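Local structure of beta-1,3-1,4-glucanase (Caldicellulosiruptor sp. F32, 5H4R) at residues Val101-His106 with Asp120-Val125; Asp127-Met130 with Tyr135-Ile138. The protein probably hydrolyses mixed-linkage beta-1,3-1,4-glucans such as lichenan, as a family 5 glycoside hydrolase built on a TIM barrel. The protein carries 1 engineered substitution. One frame throughout, in Å; residues are numbered along the deposited sequence.

Contact 1: Val101-His106 with Asp120-Val125; sequences VSWHNH and DRVQQV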
loop_
_atom_site.group_PDB
_atom_site.type_symbol
_atom_site.label_atom_id
_atom_site.label_comp_id
_atom_site.label_asym_id
_atom_site.label_seq_id
_atom_site.Cartn_x
_atom_site.Cartn_y
_atom_site.Cartn_z
ATOM N N VAL A 101 -8.910 2.797 0.236
ATOM C CA VAL A 101 -10.210 3.462 0.252
ATOM C C VAL A 101 -10.002 4.969 0.213
ATOM O O VAL A 101 -9.324 5.530 1.082
ATOM C CB VAL A 101 -11.046 3.094 1.487
ATOM C CG1 VAL A 101 -12.400 3.783 1.391
ATOM C CG2 VAL A 101 -11.210 1.581 1.580
ATOM N N SER A 102 -10.660 5.629 -0.725
ATOM C CA SER A 102 -10.740 7.085 -0.702
ATOM C C SER A 102 -12.077 7.465 -0.085
ATOM O O SER A 102 -13.129 7.038 -0.568
ATOM C CB SER A 102 -10.588 7.670 -2.099
ATOM O OG SER A 102 -9.302 7.353 -2.588
ATOM N N TRP A 103 -12.036 8.264 0.985
ATOM C CA TRP A 103 -13.250 8.585 1.736
ATOM C C TRP A 103 -13.843 9.951 1.417
ATOM O O TRP A 103 -15.005 10.189 1.775
ATOM C CB TRP A 103 -12.986 8.527 3.251
ATOM C CG TRP A 103 -12.340 7.256 3.715
ATOM C CD1 TRP A 103 -10.999 7.003 3.809
ATOM C CD2 TRP A 103 -13.011 6.031 4.096
ATOM N NE1 TRP A 103 -10.795 5.710 4.232
ATOM C CE2 TRP A 103 -12.011 5.096 4.415
ATOM C CE3 TRP A 103 -14.358 5.644 4.192
ATOM C CZ2 TRP A 103 -12.301 3.811 4.831
ATOM C CZ3 TRP A 103 -14.644 4.352 4.588
ATOM C CH2 TRP A 103 -13.606 3.451 4.925
ATOM N N HIS A 104 -13.080 10.862 0.800
ATOM C CA HIS A 104 -13.516 12.260 0.770
ATOM C C HIS A 104 -14.747 12.492 -0.098
ATOM O O HIS A 104 -15.438 13.504 0.111
ATOM C CB HIS A 104 -12.368 13.188 0.337
ATOM C CG HIS A 104 -12.092 13.207 -1.136
ATOM N ND1 HIS A 104 -11.110 12.431 -1.717
ATOM C CD2 HIS A 104 -12.628 13.943 -2.137
ATOM C CE1 HIS A 104 -11.071 12.672 -3.014
ATOM N NE2 HIS A 104 -11.978 13.590 -3.297
ATOM N N ASN A 105 -15.060 11.601 -1.052
ATOM C CA ASN A 105 -16.303 11.722 -1.804
ATOM C C ASN A 105 -17.472 11.078 -1.090
ATOM O O ASN A 105 -18.561 10.981 -1.676
ATOM C CB ASN A 105 -16.176 11.096 -3.202
ATOM C CG ASN A 105 -15.180 11.812 -4.079
ATOM O OD1 ASN A 105 -14.223 11.201 -4.556
ATOM N ND2 ASN A 105 -15.394 13.102 -4.307
ATOM N N HIS A 106 -17.277 10.683 0.173
ATOM C CA HIS A 106 -18.258 9.919 0.921
ATOM C C HIS A 106 -18.457 10.462 2.332
ATOM O O HIS A 106 -18.916 9.728 3.213
ATOM C CB HIS A 106 -17.816 8.458 0.970
ATOM C CG HIS A 106 -17.523 7.899 -0.383
ATOM N ND1 HIS A 106 -18.521 7.542 -1.265
ATOM C CD2 HIS A 106 -16.350 7.675 -1.028
ATOM C CE1 HIS A 106 -17.976 7.119 -2.393
ATOM N NE2 HIS A 106 -16.657 7.183 -2.274
ATOM N N ASP A 120 -20.603 0.438 4.906
ATOM C CA ASP A 120 -21.200 -0.895 4.846
ATOM C C ASP A 120 -20.642 -1.710 3.677
ATOM O O ASP A 120 -20.354 -2.904 3.821
ATOM C CB ASP A 120 -22.721 -0.807 4.695
ATOM C CG ASP A 120 -23.454 -0.309 5.941
ATOM O OD1 ASP A 120 -22.862 -0.139 7.026
ATOM O OD2 ASP A 120 -24.690 -0.123 5.826
ATOM N N ARG A 121 -20.511 -1.089 2.501
ATOM C CA ARG A 121 -19.999 -1.816 1.338
ATOM C C ARG A 121 -18.527 -2.190 1.513
ATOM O O ARG A 121 -18.130 -3.319 1.198
ATOM C CB ARG A 121 -20.223 -0.992 0.068
ATOM C CG ARG A 121 -19.639 -1.640 -1.198
ATOM C CD ARG A 121 -20.216 -3.032 -1.516
ATOM N NE ARG A 121 -19.476 -3.612 -2.633
ATOM C CZ ARG A 121 -19.329 -4.914 -2.859
ATOM N NH1 ARG A 121 -19.931 -5.818 -2.085
ATOM N NH2 ARG A 121 -18.595 -5.316 -3.884
ATOM N N VAL A 122 -17.701 -1.261 2.009
ATOM C CA VAL A 122 -16.305 -1.571 2.308
ATOM C C VAL A 122 -16.228 -2.757 3.256
ATOM O O VAL A 122 -15.418 -3.672 3.074
ATOM C CB VAL A 122 -15.600 -0.333 2.895
ATOM C CG1 VAL A 122 -14.220 -0.703 3.405
ATOM C CG2 VAL A 122 -15.486 0.765 1.820
ATOM N N GLN A 123 -17.079 -2.763 4.279
ATOM C CA GLN A 123 -17.054 -3.853 5.259
ATOM C C GLN A 123 -17.431 -5.185 4.625
ATOM O O GLN A 123 -16.890 -6.240 4.991
ATOM C CB GLN A 123 -17.988 -3.517 6.418
ATOM C CG GLN A 123 -17.981 -4.564 7.514
ATOM C CD GLN A 123 -18.843 -4.210 8.709
ATOM O OE1 GLN A 123 -19.836 -3.468 8.603
ATOM N NE2 GLN A 123 -18.485 -4.765 9.870
ATOM N N GLN A 124 -18.370 -5.163 3.682
ATOM C CA GLN A 124 -18.732 -6.386 2.976
ATOM C C GLN A 124 -17.518 -6.991 2.284
ATOM O O GLN A 124 -17.324 -8.209 2.310
ATOM C CB GLN A 124 -19.824 -6.070 1.972
ATOM C CG GLN A 124 -20.435 -7.237 1.299
ATOM C CD GLN A 124 -21.739 -6.835 0.644
ATOM O OE1 GLN A 124 -21.876 -5.707 0.123
ATOM N NE2 GLN A 124 -22.719 -7.731 0.698
ATOM N N VAL A 125 -16.699 -6.157 1.648
ATOM C CA VAL A 125 -15.519 -6.656 0.948
ATOM C C VAL A 125 -14.430 -7.117 1.925
ATOM O O VAL A 125 -13.774 -8.147 1.703
ATOM C CB VAL A 125 -15.022 -5.587 -0.040
ATOM C CG1 VAL A 125 -13.720 -6.062 -0.711
ATOM C CG2 VAL A 125 -16.102 -5.329 -1.072
#
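Arg121 NH1, on the helix that presents Val122 to the loop Val101-His106, is held by one oxygen of its own helix and probably by a second. It donates to Gln124 OE1 at 2.9 Å with an N-H...O angle of 156°; the acceptor lies in the guanidinium plane, while NH1 stands well above the plane of the Gln124 amide. Tyr128 OH, about two turns along from Arg121, is a probable second hydrogen-bond partner. Val125 CG2 covers one guanidinium face, 3.7 Å above its centre; NE forms a salt bridge with Glu73 and NH2 a hydrogen bond with the backbone O of Thr81, which together fix the group's rotation.

The touching surface itself is wholly apolar. Val101 and Val122 reach toward each other tip to tip, Val101 CG2 meeting Val122 CG1 at 4.2 Å. With CG1 of Val101 anti to the backbone N (chi1 -178°), its two methyls divide the work: CG2 faces the helix, and CG1 sits 3.3 Å above the centre of the Trp103 indole. That ring adds only a looser, oblique approach, from Trp103 CH2 to Val122 CG1 at 4.5 Å. Helix 156-173 contributes Tyr162, Ile166 and Val170 to the indole's surroundings, and the Trp103 side chain has its strongest polar partner in Asn139.

Ser102 OG bonds to the backbone N of His142, a residue lining the glycan pocket. The side chain of Val101 lies about 11 Å from a bound glucose unit. The contact joins the loop after strand 96-99 to the helix of the same beta-alpha unit, at the sugar-binding end of a TIM barrel.

Contact 2: Asp127-Met130 with Tyr135-Ile138; sequences DYAM and YVII
This is a small, purely apolar helix-on-strand contact on the outer side of the barrel, where the last turn of helix 116-131 lies over the start of strand 135-139. A single methyl does the touching from the strand: Val136 CG2 meets Ala129 CB at 3.4 Å, tighter than an ordinary carbon-carbon contact. The short alanine side chain lets the helix come close, with the CA atoms of Ala129 and Val136 6.9 Å apart. Because Val136 CG1 is anti to the backbone N (chi1 180°), CG2 lies beside that N and turns to the helix. Met130 reaches the same methyl through its sulfur, SD to CG2 4.3 Å, its three torsions all near -60° curling the chain instead of extending it.

Tyr135 sends its CB away from the helix; its ring stacks on His180 and meets Phe43 edge-to-face, and its OH bonds to Asp46.

In the beta-alpha-beta unit formed by strand 96-99, helix 116-131 and strand 135-139, Ala129 also touches Ile97, so the helix lies over both parallel strands; Val136 packs against the same isoleucine from the neighbouring strand. Tyr128 leans on helix 83-91, while Met130 reaches Tyr177 and Asn178 in the loop leading to strand 181-184.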
loop_
_atom_site.group_PDB
_atom_site.type_symbol
_atom_site.label_atom_id
_atom_site.label_comp_id
_atom_site.label_asym_id
_atom_site.label_seq_id
_atom_site.Cartn_x
_atom_site.Cartn_y
_atom_site.Cartn_z
ATOM N N ASP A 127 -15.072 -8.506 4.665
ATOM C CA ASP A 127 -15.590 -9.800 5.102
ATOM C C ASP A 127 -15.277 -10.893 4.084
ATOM O O ASP A 127 -15.022 -12.041 4.468
ATOM C CB ASP A 127 -17.108 -9.726 5.364
ATOM C CG ASP A 127 -17.461 -9.039 6.682
ATOM O OD1 ASP A 127 -16.546 -8.607 7.404
ATOM O OD2 ASP A 127 -18.666 -8.921 7.004
ATOM N N TYR A 128 -15.304 -10.568 2.778
ATOM C CA TYR A 128 -14.915 -11.571 1.789
ATOM C C TYR A 128 -13.529 -12.098 2.102
ATOM O O TYR A 128 -13.269 -13.301 1.987
ATOM C CB TYR A 128 -14.872 -11.019 0.357
ATOM C CG TYR A 128 -16.142 -10.461 -0.257
ATOM C CD1 TYR A 128 -17.401 -10.870 0.146
ATOM C CD2 TYR A 128 -16.050 -9.519 -1.265
ATOM C CE1 TYR A 128 -18.557 -10.329 -0.447
ATOM C CE2 TYR A 128 -17.182 -8.983 -1.858
ATOM C CZ TYR A 128 -18.419 -9.384 -1.457
ATOM O OH TYR A 128 -19.511 -8.817 -2.094
ATOM N N ALA A 129 -12.617 -11.184 2.444
ATOM C CA ALA A 129 -11.223 -11.542 2.706
ATOM C C ALA A 129 -11.062 -12.237 4.052
ATOM O O ALA A 129 -10.280 -13.195 4.182
ATOM C CB ALA A 129 -10.359 -10.293 2.649
ATOM N N MET A 130 -11.773 -11.770 5.075
ATOM C CA MET A 130 -11.719 -12.454 6.367
ATOM C C MET A 130 -12.223 -13.887 6.252
ATOM O O MET A 130 -11.707 -14.794 6.915
ATOM C CB MET A 130 -12.534 -11.693 7.421
ATOM C CG MET A 130 -12.046 -10.272 7.673
ATOM S SD MET A 130 -10.472 -10.174 8.571
ATOM C CE MET A 130 -10.918 -10.813 10.164
ATOM N N TYR A 135 -4.902 -11.769 5.548
ATOM C CA TYR A 135 -4.601 -10.472 6.126
ATOM C C TYR A 135 -5.231 -9.396 5.249
ATOM O O TYR A 135 -5.334 -9.551 4.033
ATOM C CB TYR A 135 -3.084 -10.286 6.255
ATOM C CG TYR A 135 -2.478 -11.247 7.238
ATOM C CD1 TYR A 135 -2.140 -12.532 6.860
ATOM C CD2 TYR A 135 -2.250 -10.868 8.542
ATOM C CE1 TYR A 135 -1.591 -13.425 7.765
ATOM C CE2 TYR A 135 -1.739 -11.739 9.454
ATOM C CZ TYR A 135 -1.388 -13.013 9.073
ATOM O OH TYR A 135 -0.870 -13.854 10.021
ATOM N N VAL A 136 -5.723 -8.328 5.878
ATOM C CA VAL A 136 -6.425 -7.266 5.174
ATOM C C VAL A 136 -5.871 -5.937 5.647
ATOM O O VAL A 136 -5.741 -5.721 6.857
ATOM C CB VAL A 136 -7.943 -7.303 5.429
ATOM C CG1 VAL A 136 -8.648 -6.175 4.686
ATOM C CG2 VAL A 136 -8.517 -8.644 5.019
ATOM N N ILE A 137 -5.530 -5.059 4.696
ATOM C CA ILE A 137 -5.091 -3.693 4.976
ATOM C C ILE A 137 -6.127 -2.721 4.422
ATOM O O ILE A 137 -6.483 -2.796 3.243
ATOM C CB ILE A 137 -3.714 -3.396 4.351
ATOM C CG1 ILE A 137 -2.642 -4.364 4.863
ATOM C CG2 ILE A 137 -3.352 -1.946 4.599
ATOM C CD1 ILE A 137 -1.396 -4.398 3.985
ATOM N N ILE A 138 -6.603 -1.797 5.273
ATOM C CA ILE A 138 -7.473 -0.709 4.817
ATOM C C ILE A 138 -6.807 0.616 5.193
ATOM O O ILE A 138 -6.064 0.689 6.176
ATOM C CB ILE A 138 -8.902 -0.789 5.410
ATOM C CG1 ILE A 138 -8.894 -0.795 6.927
ATOM C CG2 ILE A 138 -9.615 -2.029 4.893
ATOM C CD1 ILE A 138 -10.321 -0.789 7.559
#

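Both contacts are buried, and both draw on helix 116-131 at different heights, their centres 13 Å apart. Contact 1 lies toward the sugar-binding end, where the helix meets an irregular loop; its apolar touch is accompanied by an indole and by many polar and charged partners. Contact 2 lies toward the opposite end of the barrel, where the helix meets a regular strand through aliphatic groups and a thioether, with closer packing. The two helical segments also meet through a side-chain pair. Together they illustrate how one barrel helix packs against a loop near the bound glycan at one level and against the sheet at another.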